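Local coordinates for regulatory protein SWI6 (Saccharomyces cerevisiae, PDB 2XFV), which serves as the shared subunit of the cell-cycle transcription complexes SBF and MBF, pairing with SWI4 or MBP1, at residues Leu37-Asp42 and Asn47-Asp52. Sequence-based numbering, arbitrary orientation.
Sequences LQQYHD and NETNPD
The loop that follows helix 34-43 in the amino-terminal domain of SWI6 passes across the side of that helix, and Q39 carries the helix side of the meeting with E48 and T49. The two backbones come nearest at Q39 and T49, whose CA atoms are 5.6 Å apart. No direct hydrogen bond joins 37-42 to 47-52; van der Waals contact and one water connect them. Q39 CB lies 3.4 Å from T49 OG1, with CG alongside, and the two side chains run past each other in opposite senses. That hydroxyl is itself hydrogen-bonded to the backbone O of I46, so the methylenes pack against an oxygen that already has a polar partner. The Q39 chain bends at the CB-CG bond (chi2 64°), which brings the amide over to E48; the two side chains cross at about a right angle, Q39 NE2 approaching E48 CG at 3.6 Å. The amide and carboxylate planes are 51° apart, and the two groups are linked through T43, whose OG1 is hydrogen-bonded to both Q39 NE2 and E48 OE2. At the other end of the amide, Q39 OE1 accepts a hydrogen bond from a water at 2.8 Å, and the same water accepts from N50 N at 2.9 Å. With an alanine here, T43 OG1 would probably lose its amide partner and the water its acceptor on the helix, leaving the loop tied less firmly to the helix at this point. Farther along, N50 OD1 accepts from D52 N at 2.8 Å, an Asx turn that bends the chain beyond the contact. T49 is buried, also touching P35 and I36 at the start of helix 34-43, whereas E48 and N50 are exposed. L37 and Y40 point away from the loop, packing on Y67 of helix 57-67 and M92 of helix 83-92.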
ATOM      1  N   LEU A  37      -7.169  13.147   7.362  1.00 16.16           N
ATOM      2  CA  LEU A  37      -7.286  13.576   5.967  1.00 19.22           C
ATOM      3  C   LEU A  37      -7.318  15.096   5.833  1.00 22.86           C
ATOM      4  O   LEU A  37      -6.722  15.662   4.907  1.00 19.14           O
ATOM      5  CB  LEU A  37      -8.528  12.948   5.310  1.00 16.08           C
ATOM      6  CG  LEU A  37      -8.688  13.144   3.794  1.00 24.88           C
ATOM      7  CD1 LEU A  37      -7.471  12.617   3.021  1.00 24.23           C
ATOM      8  CD2 LEU A  37      -9.976  12.460   3.295  1.00 23.14           C
ATOM      9  N   GLN A  38      -8.030  15.760   6.741  1.00 17.55           N
ATOM     10  CA  GLN A  38      -8.079  17.223   6.752  1.00 20.95           C
ATOM     11  C   GLN A  38      -6.696  17.834   7.017  1.00 27.54           C
ATOM     12  O   GLN A  38      -6.284  18.804   6.354  1.00 23.13           O
ATOM     13  CB  GLN A  38      -9.101  17.719   7.794  1.00 21.96           C
ATOM     14  CG  GLN A  38      -9.245  19.249   7.868  1.00 24.05           C
ATOM     15  CD  GLN A  38      -9.854  19.850   6.610  1.00 35.25           C
ATOM     16  OE1 GLN A  38      -9.253  20.713   5.962  1.00 47.77           O
ATOM     17  NE2 GLN A  38     -11.049  19.395   6.254  1.00 27.01           N
ATOM     18  N   GLN A  39      -5.971  17.276   7.984  1.00 19.64           N
ATOM     19  CA  GLN A  39      -4.632  17.776   8.288  1.00 19.57           C
ATOM     20  C   GLN A  39      -3.683  17.559   7.108  1.00 24.09           C
ATOM     21  O   GLN A  39      -2.893  18.437   6.759  1.00 29.33           O
ATOM     22  CB  GLN A  39      -4.072  17.124   9.561  1.00 20.67           C
ATOM     23  CG  GLN A  39      -2.768  17.750  10.038  1.00 22.47           C
ATOM     24  CD  GLN A  39      -2.939  19.204  10.441  1.00 32.07           C
ATOM     25  OE1 GLN A  39      -3.760  19.527  11.298  1.00 32.54           O
ATOM     26  NE2 GLN A  39      -2.163  20.088   9.825  1.00 35.01           N
ATOM     27  N   TYR A  40      -3.760  16.384   6.499  1.00 21.31           N
ATOM     28  CA  TYR A  40      -2.956  16.094   5.315  1.00 20.06           C
ATOM     29  C   TYR A  40      -3.222  17.130   4.227  1.00 22.39           C
ATOM     30  O   TYR A  40      -2.285  17.682   3.628  1.00 24.65           O
ATOM     31  CB  TYR A  40      -3.274  14.698   4.796  1.00 18.85           C
ATOM     32  CG  TYR A  40      -2.462  14.291   3.591  1.00 24.19           C
ATOM     33  CD1 TYR A  40      -1.108  13.989   3.714  1.00 25.65           C
ATOM     34  CD2 TYR A  40      -3.045  14.202   2.332  1.00 25.57           C
ATOM     35  CE1 TYR A  40      -0.362  13.604   2.612  1.00 32.38           C
ATOM     36  CE2 TYR A  40      -2.298  13.821   1.221  1.00 29.29           C
ATOM     37  CZ  TYR A  40      -0.958  13.521   1.373  1.00 35.21           C
ATOM     38  OH  TYR A  40      -0.204  13.144   0.283  1.00 39.65           O
ATOM     39  N   HIS A  41      -4.500  17.403   3.974  1.00 22.70           N
ATOM     40  CA  HIS A  41      -4.872  18.440   3.014  1.00 26.44           C
ATOM     41  C   HIS A  41      -4.270  19.802   3.372  1.00 30.45           C
ATOM     42  O   HIS A  41      -3.751  20.514   2.504  1.00 29.81           O
ATOM     43  CB  HIS A  41      -6.396  18.554   2.904  1.00 28.18           C
ATOM     44  CG  HIS A  41      -6.852  19.585   1.917  1.00 31.11           C
ATOM     45  ND1 HIS A  41      -7.028  20.910   2.250  1.00 45.35           N
ATOM     46  CD2 HIS A  41      -7.147  19.486   0.599  1.00 33.93           C
ATOM     47  CE1 HIS A  41      -7.418  21.582   1.182  1.00 46.34           C
ATOM     48  NE2 HIS A  41      -7.500  20.740   0.166  1.00 32.74           N
ATOM     49  N   ASP A  42      -4.340  20.175   4.647  1.00 27.15           N
ATOM     50  CA  ASP A  42      -3.913  21.525   5.059  1.00 28.42           C
ATOM     51  C   ASP A  42      -2.400  21.786   5.086  1.00 33.27           C
ATOM     52  O   ASP A  42      -1.944  22.843   4.625  1.00 34.36           O
ATOM     53  CB  ASP A  42      -4.534  21.903   6.407  1.00 33.42           C
ATOM     54  CG  ASP A  42      -6.049  22.041   6.332  1.00 38.06           C
ATOM     55  OD1 ASP A  42      -6.588  22.147   5.207  1.00 35.76           O
ATOM     56  OD2 ASP A  42      -6.700  22.040   7.397  1.00 40.05           O
ATOM     57  N   ASN A  47       1.283  14.129  11.359  1.00 24.67           N
ATOM     58  CA  ASN A  47       1.744  14.027  12.743  1.00 27.11           C
ATOM     59  C   ASN A  47       1.361  15.239  13.582  1.00 32.30           C
ATOM     60  O   ASN A  47       1.513  15.218  14.799  1.00 32.34           O
ATOM     61  CB  ASN A  47       3.257  13.782  12.820  1.00 31.05           C
ATOM     62  CG  ASN A  47       3.662  12.467  12.188  1.00 45.43           C
ATOM     63  OD1 ASN A  47       4.556  12.420  11.342  1.00 59.72           O
ATOM     64  ND2 ASN A  47       2.993  11.393  12.579  1.00 43.04           N
ATOM     65  N   GLU A  48       0.873  16.299  12.939  1.00 31.95           N
ATOM     66  CA  GLU A  48       0.401  17.453  13.700  1.00 40.56           C
ATOM     67  C   GLU A  48      -1.127  17.548  13.761  1.00 38.22           C
ATOM     68  O   GLU A  48      -1.674  18.591  14.134  1.00 33.26           O
ATOM     69  CB  GLU A  48       1.028  18.763  13.200  1.00 41.25           C
ATOM     70  CG  GLU A  48       0.709  19.139  11.764  1.00 41.31           C
ATOM     71  CD  GLU A  48       1.463  20.387  11.312  1.00 43.22           C
ATOM     72  OE1 GLU A  48       1.963  21.130  12.182  1.00 56.03           O
ATOM     73  OE2 GLU A  48       1.554  20.622  10.087  1.00 41.39           O
ATOM     74  N   THR A  49      -1.805  16.453  13.414  1.00 28.22           N
ATOM     75  CA  THR A  49      -3.260  16.371  13.581  1.00 24.74           C
ATOM     76  C   THR A  49      -3.640  16.672  15.021  1.00 31.73           C
ATOM     77  O   THR A  49      -3.032  16.162  15.966  1.00 29.88           O
ATOM     78  CB  THR A  49      -3.822  14.983  13.189  1.00 23.46           C
ATOM     79  OG1 THR A  49      -3.424  14.672  11.849  1.00 22.36           O
ATOM     80  CG2 THR A  49      -5.363  14.969  13.260  1.00 23.79           C
ATOM     81  N   ASN A  50      -4.644  17.522  15.188  1.00 27.74           N
ATOM     82  CA  ASN A  50      -5.140  17.849  16.515  1.00 32.06           C
ATOM     83  C   ASN A  50      -6.108  16.754  16.943  1.00 33.31           C
ATOM     84  O   ASN A  50      -7.114  16.525  16.280  1.00 33.16           O
ATOM     85  CB  ASN A  50      -5.841  19.210  16.481  1.00 42.44           C
ATOM     86  CG  ASN A  50      -6.233  19.710  17.861  1.00 52.20           C
ATOM     87  OD1 ASN A  50      -6.373  18.933  18.806  1.00 45.33           O
ATOM     88  ND2 ASN A  50      -6.420  21.022  17.978  1.00 60.00           N
ATOM     89  N   PRO A  51      -5.797  16.061  18.048  1.00 42.25           N
ATOM     90  CA  PRO A  51      -6.685  14.992  18.517  1.00 41.77           C
ATOM     91  C   PRO A  51      -8.076  15.534  18.855  1.00 37.24           C
ATOM     92  O   PRO A  51      -9.051  14.778  18.847  1.00 41.27           O
ATOM     93  CB  PRO A  51      -5.998  14.490  19.798  1.00 45.96           C
ATOM     94  CG  PRO A  51      -4.596  14.983  19.721  1.00 47.30           C
ATOM     95  CD  PRO A  51      -4.639  16.258  18.937  1.00 47.62           C
ATOM     96  N   ASP A  52      -8.173  16.831  19.132  1.00 31.40           N
ATOM     97  CA  ASP A  52      -9.445  17.418  19.563  1.00 44.80           C
ATOM     98  C   ASP A  52     -10.395  17.806  18.431  1.00 54.93           C
ATOM     99  O   ASP A  52     -11.593  17.987  18.660  1.00 59.30           O
ATOM    100  CB  ASP A  52      -9.208  18.637  20.464  1.00 52.19           C
ATOM    101  CG  ASP A  52      -8.634  18.262  21.815  1.00 55.56           C
ATOM    102  OD1 ASP A  52      -8.847  17.113  22.260  1.00 56.16           O
ATOM    103  OD2 ASP A  52      -7.970  19.120  22.430  1.00 56.59           O
TER
HETATM  104  O   HOH W   1      -5.966  18.853  12.916  1.00 27.76           O